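Local coordinates for protein purine nucleoside phosphorylase (Grouper iridovirus, PDB 3KHS) that probably catalyses the phosphate-dependent cleavage of purine nucleosides to the free base and ribose 1-phosphate in purine salvage, as a PNP/MTAP-family phosphorylase, at residues G115-S120 / N240-N245; G124-V129 / Y182-G187. All blocks are in the same frame, centred on the assembly; numbering follows the deposited sequence.

Contact 1: G115-S120 / N240-N245; sequences GGLNPS and NVIASN
Gly116 meets Asn240 and Ile242 where two parallel strands of the mixed beta-barrel of the purine nucleoside phosphorylase fold, 107-116 and 231-241, come to their C-terminal ends. Two backbone hydrogen bonds hold the pair, both through Gly116. Its N donates almost straight to Asn240 O (2.8 Å, 176° at the hydrogen), and its O accepts from Ile242 N at 2.9 Å, so one residue straddles Val241, its partner in parallel register. A CA-H...O contact from Val241 CA to Gly116 O (3.5 Å) supports the second bond.

Apolar contact comes from Ile242, whose CG1 lies anti to its own carbonyl carbon (chi1 -69°) and alongside Leu117, the two side chains pointing the same way. Leu117 CD2 touches Ile242 CG1 at 4.2 Å. Cys203 of helix 200-208, disulfide-bonded to Cys246, packs against both side chains. On the face of the sheet opposite the Asn240 side chain, Val241 CG1 lies 3.6 Å from Gly116 O, and the side chain also touches Pro123.

Beyond the strand, the chain turns through Asn118, whose ND2 bonds to Asp212. Asn118 OD1 forms an Asx turn and is gripped twice by Ser120: the hydroxyl OG at 2.7 Å, tilted from the amide carbonyl plane, and the backbone N at 3.0 Å, in that plane on a lone pair.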
ATOM      1  N   GLY B 115      10.483 -14.034 -10.180  1.00 29.19           N
ATOM      2  CA  GLY B 115       9.693 -15.238 -10.325  1.00 28.10           C
ATOM      3  C   GLY B 115       8.815 -15.095 -11.549  1.00 30.38           C
ATOM      4  O   GLY B 115       8.127 -14.078 -11.703  1.00 31.70           O
ATOM      5  N   GLY B 116       8.860 -16.086 -12.437  1.00 29.43           N
ATOM      6  CA  GLY B 116       8.049 -16.017 -13.633  1.00 32.55           C
ATOM      7  C   GLY B 116       6.607 -16.458 -13.408  1.00 33.85           C
ATOM      8  O   GLY B 116       6.363 -17.455 -12.756  1.00 37.75           O
ATOM      9  N   LEU B 117       5.664 -15.697 -13.944  1.00 34.26           N
ATOM     10  CA  LEU B 117       4.248 -15.989 -13.844  1.00 34.22           C
ATOM     11  C   LEU B 117       3.768 -16.415 -15.239  1.00 40.13           C
ATOM     12  O   LEU B 117       2.846 -17.220 -15.370  1.00 42.34           O
ATOM     13  CB  LEU B 117       3.506 -14.738 -13.380  1.00 32.62           C
ATOM     14  CG  LEU B 117       3.866 -14.289 -11.948  1.00 34.52           C
ATOM     15  CD1 LEU B 117       3.512 -12.844 -11.730  1.00 26.81           C
ATOM     16  CD2 LEU B 117       3.145 -15.182 -10.921  1.00 29.58           C
ATOM     17  N   ASN B 118       4.408 -15.879 -16.278  1.00 38.91           N
ATOM     18  CA  ASN B 118       4.061 -16.195 -17.658  1.00 38.48           C
ATOM     19  C   ASN B 118       4.267 -17.685 -17.943  1.00 39.34           C
ATOM     20  O   ASN B 118       5.365 -18.208 -17.812  1.00 41.13           O
ATOM     21  CB  ASN B 118       4.916 -15.365 -18.620  1.00 37.07           C
ATOM     22  CG  ASN B 118       4.422 -15.444 -20.061  1.00 35.15           C
ATOM     23  OD1 ASN B 118       4.419 -16.505 -20.676  1.00 37.81           O
ATOM     24  ND2 ASN B 118       3.997 -14.326 -20.587  1.00 31.65           N
ATOM     25  N   PRO B 119       3.210 -18.370 -18.385  1.00 41.14           N
ATOM     26  CA  PRO B 119       3.209 -19.808 -18.698  1.00 43.81           C
ATOM     27  C   PRO B 119       4.375 -20.323 -19.530  1.00 43.62           C
ATOM     28  O   PRO B 119       4.772 -21.469 -19.385  1.00 46.60           O
ATOM     29  CB  PRO B 119       1.884 -20.013 -19.442  1.00 39.25           C
ATOM     30  CG  PRO B 119       1.028 -18.886 -18.959  1.00 41.41           C
ATOM     31  CD  PRO B 119       1.982 -17.724 -18.872  1.00 37.69           C
ATOM     32  N   SER B 120       4.919 -19.490 -20.405  1.00 40.95           N
ATOM     33  CA  SER B 120       5.999 -19.957 -21.266  1.00 44.51           C
ATOM     34  C   SER B 120       7.416 -19.687 -20.763  1.00 44.64           C
ATOM     35  O   SER B 120       8.386 -20.051 -21.409  1.00 44.32           O
ATOM     36  CB  SER B 120       5.831 -19.371 -22.665  1.00 41.71           C
ATOM     37  OG  SER B 120       5.727 -17.974 -22.579  1.00 47.83           O
ATOM     38  N   ASN B 240      12.969 -18.688 -11.073  1.00 35.04           N
ATOM     39  CA  ASN B 240      12.029 -19.757 -10.766  1.00 34.75           C
ATOM     40  C   ASN B 240      10.732 -19.376 -11.468  1.00 32.84           C
ATOM     41  O   ASN B 240      10.569 -18.228 -11.889  1.00 31.37           O
ATOM     42  CB  ASN B 240      11.789 -19.867  -9.248  1.00 40.69           C
ATOM     43  CG  ASN B 240      10.936 -18.713  -8.701  1.00 51.88           C
ATOM     44  OD1 ASN B 240      11.450 -17.630  -8.335  1.00 53.49           O
ATOM     45  ND2 ASN B 240       9.618 -18.931  -8.667  1.00 49.55           N
ATOM     46  N   VAL B 241       9.823 -20.338 -11.586  1.00 28.95           N
ATOM     47  CA  VAL B 241       8.555 -20.126 -12.249  1.00 37.13           C
ATOM     48  C   VAL B 241       7.436 -20.688 -11.404  1.00 35.97           C
ATOM     49  O   VAL B 241       7.589 -21.703 -10.762  1.00 31.24           O
ATOM     50  CB  VAL B 241       8.504 -20.806 -13.640  1.00 38.20           C
ATOM     51  CG1 VAL B 241       7.104 -20.687 -14.206  1.00 48.30           C
ATOM     52  CG2 VAL B 241       9.486 -20.149 -14.586  1.00 35.84           C
ATOM     53  N   ILE B 242       6.304 -20.005 -11.429  1.00 42.24           N
ATOM     54  CA  ILE B 242       5.150 -20.381 -10.648  1.00 46.10           C
ATOM     55  C   ILE B 242       4.250 -21.224 -11.521  1.00 49.08           C
ATOM     56  O   ILE B 242       4.009 -20.869 -12.667  1.00 53.24           O
ATOM     57  CB  ILE B 242       4.399 -19.121 -10.188  1.00 46.87           C
ATOM     58  CG1 ILE B 242       5.241 -18.356  -9.159  1.00 49.62           C
ATOM     59  CG2 ILE B 242       3.045 -19.493  -9.609  1.00 51.54           C
ATOM     60  CD1 ILE B 242       6.397 -17.544  -9.719  1.00 45.43           C
ATOM     61  N   ALA B 243       3.765 -22.346 -10.999  1.00 47.92           N
ATOM     62  CA  ALA B 243       2.885 -23.203 -11.788  1.00 48.03           C
ATOM     63  C   ALA B 243       1.533 -22.537 -12.031  1.00 47.40           C
ATOM     64  O   ALA B 243       1.224 -21.498 -11.457  1.00 47.30           O
ATOM     65  CB  ALA B 243       2.687 -24.541 -11.092  1.00 51.02           C
ATOM     66  N   SER B 244       0.729 -23.150 -12.884  1.00 49.54           N
ATOM     67  CA  SER B 244      -0.578 -22.615 -13.215  1.00 51.59           C
ATOM     68  C   SER B 244      -1.489 -22.436 -12.010  1.00 50.75           C
ATOM     69  O   SER B 244      -2.300 -21.523 -12.003  1.00 53.95           O
ATOM     70  CB  SER B 244      -1.255 -23.502 -14.263  1.00 53.75           C
ATOM     71  OG  SER B 244      -1.224 -24.863 -13.876  1.00 56.30           O
ATOM     72  N   ASN B 245      -1.357 -23.288 -10.994  1.00 50.49           N
ATOM     73  CA  ASN B 245      -2.195 -23.184  -9.796  1.00 52.23           C
ATOM     74  C   ASN B 245      -1.736 -22.046  -8.872  1.00 52.89           C
ATOM     75  O   ASN B 245      -2.319 -21.820  -7.801  1.00 48.16           O
ATOM     76  CB  ASN B 245      -2.170 -24.500  -9.030  1.00 47.10           C
ATOM     77  CG  ASN B 245      -0.782 -24.874  -8.607  1.00 56.71           C
ATOM     78  OD1 ASN B 245       0.191 -24.352  -9.152  1.00 59.99           O
ATOM     79  ND2 ASN B 245      -0.668 -25.786  -7.646  1.00 53.51           N
TER

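Contact 2: G124-V129 / Y182-G187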
ATOM      1  N   GLY B 124      15.792 -19.811 -15.707  1.00 41.46           N
ATOM      2  CA  GLY B 124      17.001 -19.611 -16.484  1.00 34.17           C
ATOM      3  C   GLY B 124      16.782 -18.611 -17.588  1.00 31.10           C
ATOM      4  O   GLY B 124      17.755 -18.035 -18.100  1.00 32.71           O
ATOM      5  N   ASP B 125      15.514 -18.396 -17.951  1.00 28.32           N
ATOM      6  CA  ASP B 125      15.173 -17.453 -19.012  1.00 32.42           C
ATOM      7  C   ASP B 125      15.453 -16.011 -18.590  1.00 37.83           C
ATOM      8  O   ASP B 125      15.670 -15.713 -17.415  1.00 37.84           O
ATOM      9  CB  ASP B 125      13.695 -17.537 -19.385  1.00 25.64           C
ATOM     10  CG  ASP B 125      13.338 -18.803 -20.141  1.00 32.46           C
ATOM     11  OD1 ASP B 125      14.235 -19.652 -20.353  1.00 29.87           O
ATOM     12  OD2 ASP B 125      12.146 -18.938 -20.518  1.00 28.96           O
ATOM     13  N   PHE B 126      15.433 -15.120 -19.576  1.00 38.08           N
ATOM     14  CA  PHE B 126      15.626 -13.697 -19.358  1.00 34.64           C
ATOM     15  C   PHE B 126      14.342 -13.004 -19.787  1.00 34.38           C
ATOM     16  O   PHE B 126      13.744 -13.373 -20.792  1.00 36.80           O
ATOM     17  CB  PHE B 126      16.756 -13.161 -20.239  1.00 36.06           C
ATOM     18  CG  PHE B 126      18.147 -13.518 -19.774  1.00 32.22           C
ATOM     19  CD1 PHE B 126      19.236 -13.325 -20.618  1.00 33.91           C
ATOM     20  CD2 PHE B 126      18.376 -14.016 -18.512  1.00 33.82           C
ATOM     21  CE1 PHE B 126      20.528 -13.624 -20.203  1.00 33.62           C
ATOM     22  CE2 PHE B 126      19.676 -14.317 -18.091  1.00 37.70           C
ATOM     23  CZ  PHE B 126      20.747 -14.119 -18.942  1.00 34.56           C
ATOM     24  N   MET B 127      13.905 -12.007 -19.032  1.00 39.13           N
ATOM     25  CA  MET B 127      12.727 -11.256 -19.437  1.00 34.65           C
ATOM     26  C   MET B 127      13.117  -9.796 -19.497  1.00 35.14           C
ATOM     27  O   MET B 127      13.362  -9.164 -18.472  1.00 33.53           O
ATOM     28  CB  MET B 127      11.546 -11.389 -18.470  1.00 30.10           C
ATOM     29  CG  MET B 127      10.359 -10.583 -18.987  1.00 30.53           C
ATOM     30  SD  MET B 127       9.015 -10.288 -17.880  1.00 29.11           S
ATOM     31  CE  MET B 127       9.593  -8.824 -17.042  1.00 32.62           C
ATOM     32  N   VAL B 128      13.196  -9.280 -20.712  1.00 35.88           N
ATOM     33  CA  VAL B 128      13.513  -7.890 -20.936  1.00 33.15           C
ATOM     34  C   VAL B 128      12.235  -7.175 -20.512  1.00 38.13           C
ATOM     35  O   VAL B 128      11.135  -7.589 -20.907  1.00 39.31           O
ATOM     36  CB  VAL B 128      13.817  -7.660 -22.437  1.00 37.11           C
ATOM     37  CG1 VAL B 128      13.704  -6.204 -22.776  1.00 24.70           C
ATOM     38  CG2 VAL B 128      15.207  -8.185 -22.763  1.00 30.12           C
ATOM     39  N   VAL B 129      12.366  -6.108 -19.725  1.00 34.24           N
ATOM     40  CA  VAL B 129      11.190  -5.406 -19.226  1.00 30.14           C
ATOM     41  C   VAL B 129      10.629  -4.335 -20.130  1.00 34.54           C
ATOM     42  O   VAL B 129      11.319  -3.383 -20.483  1.00 35.34           O
ATOM     43  CB  VAL B 129      11.459  -4.784 -17.821  1.00 25.55           C
ATOM     44  CG1 VAL B 129      10.195  -4.150 -17.284  1.00 20.67           C
ATOM     45  CG2 VAL B 129      11.949  -5.854 -16.881  1.00 14.65           C
ATOM     46  N   TYR B 182      15.445 -17.939 -27.794  1.00 32.24           N
ATOM     47  CA  TYR B 182      14.359 -18.810 -27.361  1.00 35.51           C
ATOM     48  C   TYR B 182      14.121 -18.754 -25.859  1.00 35.61           C
ATOM     49  O   TYR B 182      13.054 -19.147 -25.380  1.00 38.42           O
ATOM     50  CB  TYR B 182      14.650 -20.259 -27.806  1.00 32.76           C
ATOM     51  CG  TYR B 182      14.318 -20.504 -29.268  1.00 32.36           C
ATOM     52  CD1 TYR B 182      12.994 -20.476 -29.710  1.00 31.70           C
ATOM     53  CD2 TYR B 182      15.328 -20.676 -30.222  1.00 37.07           C
ATOM     54  CE1 TYR B 182      12.670 -20.605 -31.068  1.00 32.81           C
ATOM     55  CE2 TYR B 182      15.027 -20.806 -31.587  1.00 34.39           C
ATOM     56  CZ  TYR B 182      13.690 -20.766 -32.000  1.00 40.60           C
ATOM     57  OH  TYR B 182      13.370 -20.871 -33.340  1.00 36.43           O
ATOM     58  N   ALA B 183      15.109 -18.229 -25.145  1.00 33.82           N
ATOM     59  CA  ALA B 183      15.102 -18.122 -23.683  1.00 33.30           C
ATOM     60  C   ALA B 183      14.968 -16.677 -23.225  1.00 34.58           C
ATOM     61  O   ALA B 183      15.091 -16.371 -22.023  1.00 31.71           O
ATOM     62  CB  ALA B 183      16.408 -18.686 -23.129  1.00 26.49           C
ATOM     63  N   THR B 184      14.735 -15.784 -24.178  1.00 31.79           N
ATOM     64  CA  THR B 184      14.610 -14.376 -23.847  1.00 29.33           C
ATOM     65  C   THR B 184      13.241 -13.891 -24.240  1.00 31.72           C
ATOM     66  O   THR B 184      12.814 -14.056 -25.373  1.00 35.36           O
ATOM     67  CB  THR B 184      15.687 -13.527 -24.572  1.00 31.07           C
ATOM     68  OG1 THR B 184      16.985 -14.037 -24.263  1.00 24.46           O
ATOM     69  CG2 THR B 184      15.630 -12.102 -24.113  1.00 29.48           C
ATOM     70  N   HIS B 185      12.560 -13.265 -23.298  1.00 35.20           N
ATOM     71  CA  HIS B 185      11.220 -12.759 -23.537  1.00 34.07           C
ATOM     72  C   HIS B 185      11.183 -11.255 -23.297  1.00 35.30           C
ATOM     73  O   HIS B 185      12.198 -10.641 -22.943  1.00 34.94           O
ATOM     74  CB  HIS B 185      10.262 -13.453 -22.564  1.00 39.27           C
ATOM     75  CG  HIS B 185      10.516 -14.925 -22.405  1.00 36.44           C
ATOM     76  ND1 HIS B 185       9.974 -15.871 -23.248  1.00 40.41           N
ATOM     77  CD2 HIS B 185      11.256 -15.610 -21.502  1.00 41.70           C
ATOM     78  CE1 HIS B 185      10.367 -17.076 -22.868  1.00 38.26           C
ATOM     79  NE2 HIS B 185      11.145 -16.947 -21.812  1.00 45.00           N
ATOM     80  N   GLU B 186      10.009 -10.675 -23.508  1.00 31.73           N
ATOM     81  CA  GLU B 186       9.780  -9.267 -23.279  1.00 38.81           C
ATOM     82  C   GLU B 186       8.430  -9.204 -22.588  1.00 36.66           C
ATOM     83  O   GLU B 186       7.444  -9.631 -23.156  1.00 37.43           O
ATOM     84  CB  GLU B 186       9.742  -8.479 -24.581  1.00 38.81           C
ATOM     85  CG  GLU B 186       9.456  -7.020 -24.352  1.00 43.63           C
ATOM     86  CD  GLU B 186       9.784  -6.171 -25.549  1.00 54.29           C
ATOM     87  OE1 GLU B 186       9.480  -6.611 -26.671  1.00 59.88           O
ATOM     88  OE2 GLU B 186      10.333  -5.063 -25.369  1.00 51.99           O
ATOM     89  N   GLY B 187       8.396  -8.690 -21.359  1.00 36.91           N
ATOM     90  CA  GLY B 187       7.149  -8.637 -20.632  1.00 35.37           C
ATOM     91  C   GLY B 187       7.021  -7.607 -19.524  1.00 39.76           C
ATOM     92  O   GLY B 187       7.862  -6.703 -19.350  1.00 35.65           O
TER
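Asp125 OD2 is gripped by two N-H groups, His185 NE2 across the contact and the backbone N of Arg122, beside the N-terminal end of a parallel strand pair, 126-129 with the start of strand 184-191, in the mixed beta-barrel of the phosphorylase fold. The bond from His185 NE2 is short and nearly straight (2.6 Å, 175° at the hydrogen). It leaves within the plane of the imidazole but reaches the oxygen from above the carboxylate plane, the two flat groups being turned 43° apart. With CG of His185 anti to its carbonyl carbon, the ring swings back along the sheet toward Asp125, and Tyr121 stacks on it. Together the NE2 bond and this stack probably fix the rotation of the ring.

Four backbone hydrogen bonds zip the strands together in regular parallel register. Phe126 N bonds to Ala183 O and Phe126 O to His185 N, both at 2.8 Å; Val128 then repeats the pattern with His185 O and Gly187 N. Strand 231-241 flanks 126-129 on its other edge.

On the face bearing Phe126, Val128 and Thr184, Val128 CG2 lies 4.2 Å from Thr184 CG2, and helix 165-178 covers them; Phe126 instead leans onto helix 257-279. Thr184 OG1 turns to Met180 O, and Glu186 makes a salt bridge with Arg168. The opposite face carries Met127, whose chain runs extended to SD and then bends (chi3 86°) over Gly187, placing SD 3.7 Å from Gly187 CA and CE 3.6 Å from Gly187 O.

Both contacts are parallel strand pairings in one mixed sheet, joined through strand 231-241, which pairs in parallel with 107-116 in contact 1 and, on its other edge, runs antiparallel to 126-129, the first strand of contact 2. Contact 2 is nested in the chain loop that contact 1 closes, and their centres lie about 13 Å apart. Contact 2 is the buried one, with continuous backbone pairing, helices over one face and a His-carboxylate bond at its N-terminal end. Contact 1 is partly buried, where strands give way to loops, and relies on two backbone bonds and a small apolar patch. They touch at Ser120 O, which packs 3.9 Å from His185 CE1.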